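Local atomic coordinates of Rik1-associated factor 1 (Schizosaccharomyces pombe, PDB entry 4O9D), a protein that serves, here through its WD-repeat beta-propeller domain, as a component of the Clr4 methyltransferase complex, which helps establish heterochromatin by methylating histone H3. Residues N111-W116 against L144-K149; E187-L192 against K198-Y203; P313-K318 against N368-Q373. One frame throughout, in Å; residues are numbered along the deposited sequence.

Interaction 1: N111-W116 against L144-K149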
loop_
_atom_site.group_PDB
_atom_site.type_symbol
_atom_site.label_atom_id
_atom_site.label_comp_id
_atom_site.label_asym_id
_atom_site.label_seq_id
_atom_site.Cartn_x
_atom_site.Cartn_y
_atom_site.Cartn_z
ATOM N N ASN A 111 16.160 -2.181 -7.004
ATOM C CA ASN A 111 15.718 -2.927 -8.193
ATOM C C ASN A 111 15.524 -4.427 -7.997
ATOM O O ASN A 111 15.518 -5.156 -8.975
ATOM C CB ASN A 111 16.714 -2.761 -9.367
ATOM C CG ASN A 111 16.962 -1.311 -9.728
ATOM O OD1 ASN A 111 16.351 -0.386 -9.155
ATOM N ND2 ASN A 111 17.867 -1.096 -10.678
ATOM N N ALA A 112 15.393 -4.896 -6.761
ATOM C CA ALA A 112 15.326 -6.339 -6.513
ATOM C C ALA A 112 14.053 -6.755 -5.783
ATOM O O ALA A 112 13.557 -6.018 -4.949
ATOM C CB ALA A 112 16.578 -6.807 -5.723
ATOM N N VAL A 113 13.505 -7.922 -6.127
ATOM C CA VAL A 113 12.514 -8.548 -5.283
ATOM C C VAL A 113 13.213 -9.650 -4.449
ATOM O O VAL A 113 13.910 -10.498 -5.020
ATOM C CB VAL A 113 11.380 -9.184 -6.120
ATOM C CG1 VAL A 113 10.318 -9.728 -5.204
ATOM C CG2 VAL A 113 10.759 -8.155 -7.075
ATOM N N LYS A 114 13.035 -9.639 -3.129
ATOM C CA LYS A 114 13.625 -10.679 -2.257
ATOM C C LYS A 114 12.564 -11.485 -1.515
ATOM O O LYS A 114 11.430 -11.021 -1.283
ATOM C CB LYS A 114 14.639 -10.081 -1.269
ATOM C CG LYS A 114 15.884 -9.509 -1.979
ATOM C CD LYS A 114 16.853 -8.750 -1.058
ATOM C CE LYS A 114 18.103 -8.252 -1.815
ATOM N NZ LYS A 114 19.139 -7.673 -0.903
ATOM N N VAL A 115 12.951 -12.703 -1.152
ATOM C CA VAL A 115 12.067 -13.643 -0.476
ATOM C C VAL A 115 12.761 -14.097 0.820
ATOM O O VAL A 115 13.866 -14.649 0.754
ATOM C CB VAL A 115 11.815 -14.890 -1.370
ATOM C CG1 VAL A 115 10.918 -15.877 -0.651
ATOM C CG2 VAL A 115 11.219 -14.478 -2.706
ATOM N N TRP A 116 12.124 -13.878 1.974
ATOM C CA TRP A 116 12.732 -14.181 3.272
ATOM C C TRP A 116 11.920 -15.235 4.040
ATOM O O TRP A 116 10.694 -15.233 3.995
ATOM C CB TRP A 116 12.816 -12.916 4.151
ATOM C CG TRP A 116 13.298 -11.671 3.470
ATOM C CD1 TRP A 116 12.532 -10.768 2.775
ATOM C CD2 TRP A 116 14.642 -11.155 3.444
ATOM N NE1 TRP A 116 13.319 -9.736 2.305
ATOM C CE2 TRP A 116 14.616 -9.956 2.694
ATOM C CE3 TRP A 116 15.867 -11.602 3.961
ATOM C CZ2 TRP A 116 15.763 -9.207 2.451
ATOM C CZ3 TRP A 116 16.996 -10.852 3.729
ATOM C CH2 TRP A 116 16.943 -9.675 2.972
ATOM N N LEU A 144 3.099 -13.869 -7.379
ATOM C CA LEU A 144 3.508 -12.517 -6.991
ATOM C C LEU A 144 3.606 -11.562 -8.202
ATOM O O LEU A 144 4.345 -11.839 -9.152
ATOM C CB LEU A 144 4.836 -12.587 -6.247
ATOM C CG LEU A 144 5.408 -11.263 -5.734
ATOM C CD1 LEU A 144 4.578 -10.747 -4.613
ATOM C CD2 LEU A 144 6.867 -11.444 -5.289
ATOM N N ALA A 145 2.841 -10.468 -8.189
ATOM C CA ALA A 145 2.941 -9.492 -9.270
ATOM C C ALA A 145 3.826 -8.345 -8.837
ATOM O O ALA A 145 3.791 -7.902 -7.678
ATOM C CB ALA A 145 1.554 -9.006 -9.724
ATOM N N VAL A 146 4.649 -7.881 -9.764
ATOM C CA VAL A 146 5.643 -6.890 -9.466
ATOM C C VAL A 146 5.472 -5.708 -10.413
ATOM O O VAL A 146 5.406 -5.912 -11.621
ATOM C CB VAL A 146 7.017 -7.489 -9.660
ATOM C CG1 VAL A 146 8.077 -6.517 -9.224
ATOM C CG2 VAL A 146 7.103 -8.796 -8.856
ATOM N N ALA A 147 5.402 -4.482 -9.879
ATOM C CA ALA A 147 5.356 -3.302 -10.739
ATOM C C ALA A 147 6.677 -2.546 -10.647
ATOM O O ALA A 147 7.104 -2.128 -9.572
ATOM C CB ALA A 147 4.151 -2.393 -10.390
ATOM N N CYS A 148 7.318 -2.359 -11.798
ATOM C CA CYS A 148 8.669 -1.809 -11.832
ATOM C C CYS A 148 8.704 -0.443 -12.516
ATOM O O CYS A 148 7.951 -0.180 -13.460
ATOM C CB CYS A 148 9.615 -2.793 -12.546
ATOM S SG CYS A 148 11.311 -2.174 -12.708
ATOM N N LYS A 149 9.603 0.408 -12.034
ATOM C CA LYS A 149 9.792 1.741 -12.569
ATOM C C LYS A 149 10.186 1.715 -14.047
ATOM O O LYS A 149 9.924 2.682 -14.771
ATOM C CB LYS A 149 10.851 2.478 -11.739
ATOM C CG LYS A 149 10.921 3.989 -11.964
ATOM C CD LYS A 149 11.802 4.681 -10.922
ATOM C CE LYS A 149 11.947 6.168 -11.214
ATOM N NZ LYS A 149 12.600 6.915 -10.088
#
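V113 meets V146 end-on and L144 alongside, one methyl branch for each partner. The two valines reach toward each other, so that CG2 of V113 comes tip to tip against CG1 of V146 at 3.8 Å. The second branch of V146 stays close as well: its CG2 is 4.1 Å from V113 CG2, and that one V113 methyl therefore faces the fork of the opposing valine. Against L144 the arrangement differs. The two side chains slide past each other in opposite directions, and the touching atoms are V113 CG1 and L144 CD2, 3.9 Å apart. V113 gets one branch to each neighbour because CG1 stands anti to the backbone N (chi1 -176°), beside the carbonyl carbon, while CG2 lies beside N. L144 likewise carries CG anti to its N, and chi2 (70°) turns CD1 aside and leaves CD2 as the extended branch, which reaches V113.

This is packing between neighbouring blades of the propeller. V113 belongs to strand 113-117 of the WD 1 repeat, and L144 and V146 to strand 144-148 of the next blade; the sheets lie face against face, with the CA atoms of V113 and V146 still 8.2 Å apart. L144 and V146 point the same way from their strand, whereas the intervening A145 turns to the other face and packs on L155. I133, from the innermost strand of the second blade, touches both V113 and V146 and widens the apolar patch, as do L136 and L156 beside V146. Three residues after V113, W116 is bonded through NE1 to T106 OG1, the Trp-to-Ser/Thr pairing familiar from WD40 blades.

Interaction 2: E187-L192 against K198-Y203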
loop_
_atom_site.group_PDB
_atom_site.type_symbol
_atom_site.label_atom_id
_atom_site.label_comp_id
_atom_site.label_asym_id
_atom_site.label_seq_id
_atom_site.Cartn_x
_atom_site.Cartn_y
_atom_site.Cartn_z
ATOM N N GLU A 187 -2.546 -4.841 -9.050
ATOM C CA GLU A 187 -3.493 -5.652 -8.274
ATOM C C GLU A 187 -3.983 -6.853 -9.099
ATOM O O GLU A 187 -4.163 -6.757 -10.317
ATOM C CB GLU A 187 -4.743 -4.830 -7.858
ATOM C CG GLU A 187 -4.485 -3.522 -7.117
ATOM C CD GLU A 187 -4.199 -3.692 -5.613
ATOM O OE1 GLU A 187 -3.502 -2.802 -5.041
ATOM O OE2 GLU A 187 -4.672 -4.695 -5.016
ATOM N N PHE A 188 -4.222 -7.980 -8.444
ATOM C CA PHE A 188 -4.940 -9.064 -9.087
ATOM C C PHE A 188 -6.446 -8.874 -9.020
ATOM O O PHE A 188 -6.949 -8.231 -8.102
ATOM C CB PHE A 188 -4.591 -10.382 -8.405
ATOM C CG PHE A 188 -3.228 -10.920 -8.768
ATOM C CD1 PHE A 188 -3.039 -11.615 -9.958
ATOM C CD2 PHE A 188 -2.141 -10.739 -7.921
ATOM C CE1 PHE A 188 -1.756 -12.137 -10.304
ATOM C CE2 PHE A 188 -0.874 -11.254 -8.260
ATOM C CZ PHE A 188 -0.702 -11.958 -9.454
ATOM N N SER A 189 -7.170 -9.489 -9.953
ATOM C CA SER A 189 -8.624 -9.405 -9.946
ATOM C C SER A 189 -9.246 -10.695 -10.490
ATOM O O SER A 189 -8.824 -11.184 -11.545
ATOM C CB SER A 189 -9.056 -8.200 -10.791
ATOM O OG SER A 189 -10.464 -8.076 -10.861
ATOM N N ASN A 190 -10.235 -11.246 -9.780
ATOM C CA ASN A 190 -10.949 -12.445 -10.265
ATOM C C ASN A 190 -12.411 -12.554 -9.809
ATOM O O ASN A 190 -13.009 -13.635 -9.869
ATOM C CB ASN A 190 -10.210 -13.759 -9.922
ATOM C CG ASN A 190 -10.111 -14.029 -8.421
ATOM O OD1 ASN A 190 -10.873 -13.490 -7.605
ATOM N ND2 ASN A 190 -9.166 -14.893 -8.053
ATOM N N PHE A 191 -12.993 -11.449 -9.374
ATOM C CA PHE A 191 -14.435 -11.417 -9.103
ATOM C C PHE A 191 -14.784 -12.499 -8.072
ATOM O O PHE A 191 -15.664 -13.341 -8.283
ATOM C CB PHE A 191 -15.210 -11.581 -10.420
ATOM C CG PHE A 191 -16.702 -11.399 -10.301
ATOM C CD1 PHE A 191 -17.240 -10.418 -9.487
ATOM C CD2 PHE A 191 -17.572 -12.216 -11.031
ATOM C CE1 PHE A 191 -18.633 -10.250 -9.380
ATOM C CE2 PHE A 191 -18.966 -12.053 -10.937
ATOM C CZ PHE A 191 -19.488 -11.068 -10.116
ATOM N N LEU A 192 -14.043 -12.449 -6.960
ATOM C CA LEU A 192 -14.177 -13.368 -5.832
ATOM C C LEU A 192 -14.103 -14.819 -6.271
ATOM O O LEU A 192 -14.909 -15.639 -5.841
ATOM C CB LEU A 192 -15.478 -13.112 -5.045
ATOM C CG LEU A 192 -15.471 -13.548 -3.568
ATOM C CD1 LEU A 192 -14.364 -12.825 -2.797
ATOM C CD2 LEU A 192 -16.821 -13.281 -2.885
ATOM N N LYS A 198 -6.846 -11.817 -13.528
ATOM C CA LYS A 198 -6.314 -10.744 -14.377
ATOM C C LYS A 198 -5.432 -9.855 -13.489
ATOM O O LYS A 198 -5.553 -9.890 -12.259
ATOM C CB LYS A 198 -7.450 -9.911 -14.997
ATOM C CG LYS A 198 -8.554 -10.714 -15.713
ATOM C CD LYS A 198 -7.997 -11.429 -16.954
ATOM C CE LYS A 198 -9.052 -12.315 -17.632
ATOM N NZ LYS A 198 -8.694 -12.654 -19.055
ATOM N N VAL A 199 -4.572 -9.063 -14.113
ATOM C CA VAL A 199 -3.616 -8.214 -13.415
ATOM C C VAL A 199 -3.872 -6.811 -13.925
ATOM O O VAL A 199 -3.823 -6.554 -15.132
ATOM C CB VAL A 199 -2.170 -8.607 -13.750
ATOM C CG1 VAL A 199 -1.164 -7.708 -13.006
ATOM C CG2 VAL A 199 -1.956 -10.088 -13.429
ATOM N N ILE A 200 -4.176 -5.910 -12.998
ATOM C CA ILE A 200 -4.388 -4.514 -13.325
ATOM C C ILE A 200 -3.071 -3.791 -13.064
ATOM O O ILE A 200 -2.464 -3.959 -12.005
ATOM C CB ILE A 200 -5.495 -3.911 -12.404
ATOM C CG1 ILE A 200 -6.803 -4.709 -12.530
ATOM C CG2 ILE A 200 -5.695 -2.441 -12.703
ATOM C CD1 ILE A 200 -7.718 -4.580 -11.231
ATOM N N ILE A 201 -2.611 -2.994 -14.016
ATOM C CA ILE A 201 -1.407 -2.204 -13.792
ATOM C C ILE A 201 -1.645 -0.706 -14.019
ATOM O O ILE A 201 -2.186 -0.290 -15.052
ATOM C CB ILE A 201 -0.279 -2.611 -14.729
ATOM C CG1 ILE A 201 0.032 -4.099 -14.578
ATOM C CG2 ILE A 201 0.993 -1.775 -14.447
ATOM C CD1 ILE A 201 1.261 -4.531 -15.333
ATOM N N GLY A 202 -1.175 0.102 -13.086
ATOM C CA GLY A 202 -1.341 1.543 -13.204
ATOM C C GLY A 202 0.002 2.138 -13.521
ATOM O O GLY A 202 0.998 1.743 -12.912
ATOM N N TYR A 203 0.030 3.074 -14.475
ATOM C CA TYR A 203 1.274 3.700 -14.901
ATOM C C TYR A 203 1.316 5.196 -14.558
ATOM O O TYR A 203 0.278 5.878 -14.542
ATOM C CB TYR A 203 1.474 3.521 -16.423
ATOM C CG TYR A 203 1.551 2.081 -16.891
ATOM C CD1 TYR A 203 0.397 1.325 -17.094
ATOM C CD2 TYR A 203 2.775 1.486 -17.181
ATOM C CE1 TYR A 203 0.463 -0.009 -17.544
ATOM C CE2 TYR A 203 2.849 0.151 -17.616
ATOM C CZ TYR A 203 1.698 -0.576 -17.808
ATOM O OH TYR A 203 1.779 -1.886 -18.247
#
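E187 pairs with I200 towards the hairpin end of an antiparallel ladder that begins earlier, and their backbones bond both ways: E187 N gives to I200 O at 3.1 Å, and I200 N gives to E187 O at 2.8 Å, the latter almost straight (172°). The E187 carboxylate leads away from the strand pair. At F188, the non-hydrogen-bonded position opposite V199, side chains take over. The ring and the valine lie side by side and point the same way, CE1 of F188 touching CG2 of V199 at 3.7 Å. S189 forms the next two-way pair, with S189 N to K198 O at 2.8 Å and K198 N to S189 O at 2.9 Å; the first is the more bent, its donor tilted 27° from the carbonyl plane. CB of S189 rests 3.9 Å from CD1 of I200, while its OG bonds to Y268 OH. N190 leaves the strand and holds the hairpin turn through G193 and D197. Within these segments four backbone bonds thus fix the register of strands 182-189 and 198-204, the inner two of one propeller blade, whereas the charged end of K198 is spent on a salt bridge to D219 of the next strand.

Interaction 3: P313-K318 against N368-Q373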
loop_
_atom_site.group_PDB
_atom_site.type_symbol
_atom_site.label_atom_id
_atom_site.label_comp_id
_atom_site.label_asym_id
_atom_site.label_seq_id
_atom_site.Cartn_x
_atom_site.Cartn_y
_atom_site.Cartn_z
ATOM N N PRO A 313 -19.640 16.125 -4.170
ATOM C CA PRO A 313 -19.187 15.441 -2.957
ATOM C C PRO A 313 -20.322 15.313 -1.959
ATOM O O PRO A 313 -21.195 16.165 -1.904
ATOM C CB PRO A 313 -18.124 16.391 -2.401
ATOM C CG PRO A 313 -17.631 17.136 -3.574
ATOM C CD PRO A 313 -18.834 17.326 -4.454
ATOM N N LEU A 314 -20.329 14.252 -1.178
ATOM C CA LEU A 314 -21.300 14.144 -0.110
ATOM C C LEU A 314 -20.747 14.856 1.117
ATOM O O LEU A 314 -21.487 15.430 1.925
ATOM C CB LEU A 314 -21.541 12.682 0.207
ATOM C CG LEU A 314 -22.140 12.404 1.571
ATOM C CD1 LEU A 314 -23.535 12.999 1.676
ATOM C CD2 LEU A 314 -22.140 10.899 1.784
ATOM N N SER A 315 -19.429 14.802 1.271
ATOM C CA SER A 315 -18.812 15.414 2.429
ATOM C C SER A 315 -17.342 15.669 2.180
ATOM O O SER A 315 -16.754 15.165 1.215
ATOM C CB SER A 315 -18.969 14.509 3.648
ATOM O OG SER A 315 -18.592 15.211 4.820
ATOM N N LEU A 316 -16.770 16.469 3.066
ATOM C CA LEU A 316 -15.375 16.830 3.019
ATOM C C LEU A 316 -14.813 16.673 4.433
ATOM O O LEU A 316 -15.239 17.357 5.385
ATOM C CB LEU A 316 -15.262 18.246 2.514
ATOM C CG LEU A 316 -13.876 18.869 2.461
ATOM C CD1 LEU A 316 -12.862 17.864 2.065
ATOM C CD2 LEU A 316 -13.916 20.027 1.470
ATOM N N LEU A 317 -13.888 15.730 4.573
ATOM C CA LEU A 317 -13.383 15.322 5.875
ATOM C C LEU A 317 -11.995 15.902 6.078
ATOM O O LEU A 317 -11.025 15.385 5.508
ATOM C CB LEU A 317 -13.283 13.804 5.933
ATOM C CG LEU A 317 -14.450 12.991 5.362
ATOM C CD1 LEU A 317 -14.002 11.538 5.412
ATOM C CD2 LEU A 317 -15.747 13.201 6.155
ATOM N N LYS A 318 -11.890 16.945 6.901
ATOM C CA LYS A 318 -10.672 17.740 6.972
ATOM C C LYS A 318 -9.736 17.377 8.129
ATOM O O LYS A 318 -10.177 17.051 9.222
ATOM C CB LYS A 318 -11.042 19.215 7.094
ATOM C CG LYS A 318 -11.674 19.803 5.851
ATOM C CD LYS A 318 -12.263 21.196 6.141
ATOM C CE LYS A 318 -12.380 22.012 4.850
ATOM N NZ LYS A 318 -12.980 23.363 5.044
ATOM N N ASN A 368 -24.799 13.095 9.930
ATOM C CA ASN A 368 -24.841 14.404 9.297
ATOM C C ASN A 368 -23.540 15.200 9.490
ATOM O O ASN A 368 -23.139 15.994 8.640
ATOM C CB ASN A 368 -26.034 15.195 9.817
ATOM C CG ASN A 368 -26.217 16.497 9.084
ATOM O OD1 ASN A 368 -26.641 16.506 7.928
ATOM N ND2 ASN A 368 -25.889 17.610 9.744
ATOM N N ASN A 369 -22.904 15.013 10.636
ATOM C CA ASN A 369 -21.522 15.413 10.807
ATOM C C ASN A 369 -20.767 14.123 11.014
ATOM O O ASN A 369 -20.963 13.457 12.025
ATOM C CB ASN A 369 -21.308 16.310 12.028
ATOM C CG ASN A 369 -19.836 16.676 12.216
ATOM O OD1 ASN A 369 -18.937 16.053 11.621
ATOM N ND2 ASN A 369 -19.579 17.692 13.027
ATOM N N PRO A 370 -19.925 13.743 10.038
ATOM C CA PRO A 370 -19.303 12.409 10.070
ATOM C C PRO A 370 -18.205 12.226 11.127
ATOM O O PRO A 370 -17.909 11.070 11.463
ATOM C CB PRO A 370 -18.719 12.261 8.650
ATOM C CG PRO A 370 -18.490 13.636 8.178
ATOM C CD PRO A 370 -19.605 14.473 8.800
ATOM N N PHE A 371 -17.609 13.306 11.639
ATOM C CA PHE A 371 -16.523 13.135 12.613
ATOM C C PHE A 371 -16.975 12.485 13.926
ATOM O O PHE A 371 -17.960 12.907 14.544
ATOM C CB PHE A 371 -15.829 14.466 12.896
ATOM C CG PHE A 371 -14.753 14.387 13.954
ATOM C CD1 PHE A 371 -13.509 13.801 13.669
ATOM C CD2 PHE A 371 -14.967 14.928 15.219
ATOM C CE1 PHE A 371 -12.511 13.758 14.628
ATOM C CE2 PHE A 371 -13.974 14.884 16.194
ATOM C CZ PHE A 371 -12.740 14.300 15.903
ATOM N N ILE A 372 -16.255 11.449 14.346
ATOM C CA ILE A 372 -16.615 10.694 15.526
ATOM C C ILE A 372 -15.673 11.110 16.638
ATOM O O ILE A 372 -16.104 11.617 17.682
ATOM C CB ILE A 372 -16.446 9.180 15.307
ATOM C CG1 ILE A 372 -17.381 8.696 14.191
ATOM C CG2 ILE A 372 -16.655 8.417 16.617
ATOM C CD1 ILE A 372 -18.859 8.918 14.460
ATOM N N GLN A 373 -14.377 10.923 16.404
ATOM C CA GLN A 373 -13.381 11.186 17.442
ATOM C C GLN A 373 -11.983 11.144 16.856
ATOM O O GLN A 373 -11.776 10.597 15.777
ATOM C CB GLN A 373 -13.500 10.129 18.531
ATOM C CG GLN A 373 -13.030 8.748 18.060
ATOM C CD GLN A 373 -12.928 7.749 19.194
ATOM O OE1 GLN A 373 -13.814 7.658 20.040
ATOM N NE2 GLN A 373 -11.842 6.987 19.211
#
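N369 OD1 accepts the backbone N of F371 at 3.1 Å, an Asx turn that spans P370, the residue whose ring packs against S315 and L317. The bond is somewhat bent (154° at the hydrogen), and its donor stands above the plane of the side-chain amide instead of on a lone pair. Held in this turn, the proline directs its ring toward the other segment, and CG does most of the touching. It lies 3.4 Å from CD2 of L317, tighter than the usual carbon-carbon contact, with P370 CB a little farther from the same methyl at 4.0 Å. The leucine chain runs slantwise across the ring. With its CG anti to the carbonyl carbon (chi1 -43°) and CD1 taking the extended position, CD2 is the branch that turns to the proline, although the first bond of the side chain does not point there. S315 meets the same ring from its hydroxyl: OG is 3.7 Å from P370 CG, a van der Waals approach to carbon.

The contact joins the outer edges of two neighbouring propeller blades. Strand 315-318 is the outermost of the blade 281-318, and P370 lies just ahead of strand 371-377, the outermost of the blade 341-377. L317 extends the apolar contact inward, to W363 of the WD dipeptide W363-D364 on the second blade and to V304 on its own. Each edge carries a classic beta bulge: L314 and S315 face V304 together, and I372 and Q373 face V362. The backbone of P370 is bonded to D364, which ties the turn to the residue that follows strand 359-363.

In the fold
Following the chain from the N terminus, interaction 1 comes first and closes a 27-residue excursion, joining blade 79-126 to blade 133-171. Interaction 2 then closes a short hairpin within blade 182-228. The two touch: CB of A145 lies 3.6 Å from CE2 of F188, so three successive blades are linked in a row. Interaction 3 follows much later, spanning 49 residues, some of them not modelled, to join blades 281-318 and 341-377 near the rim. It lies on the other side of the chain's centre from interaction 1, the contact centres being about 38 Å apart. All three loops are in series; none nests within or crosses another, as suits a propeller built blade after blade.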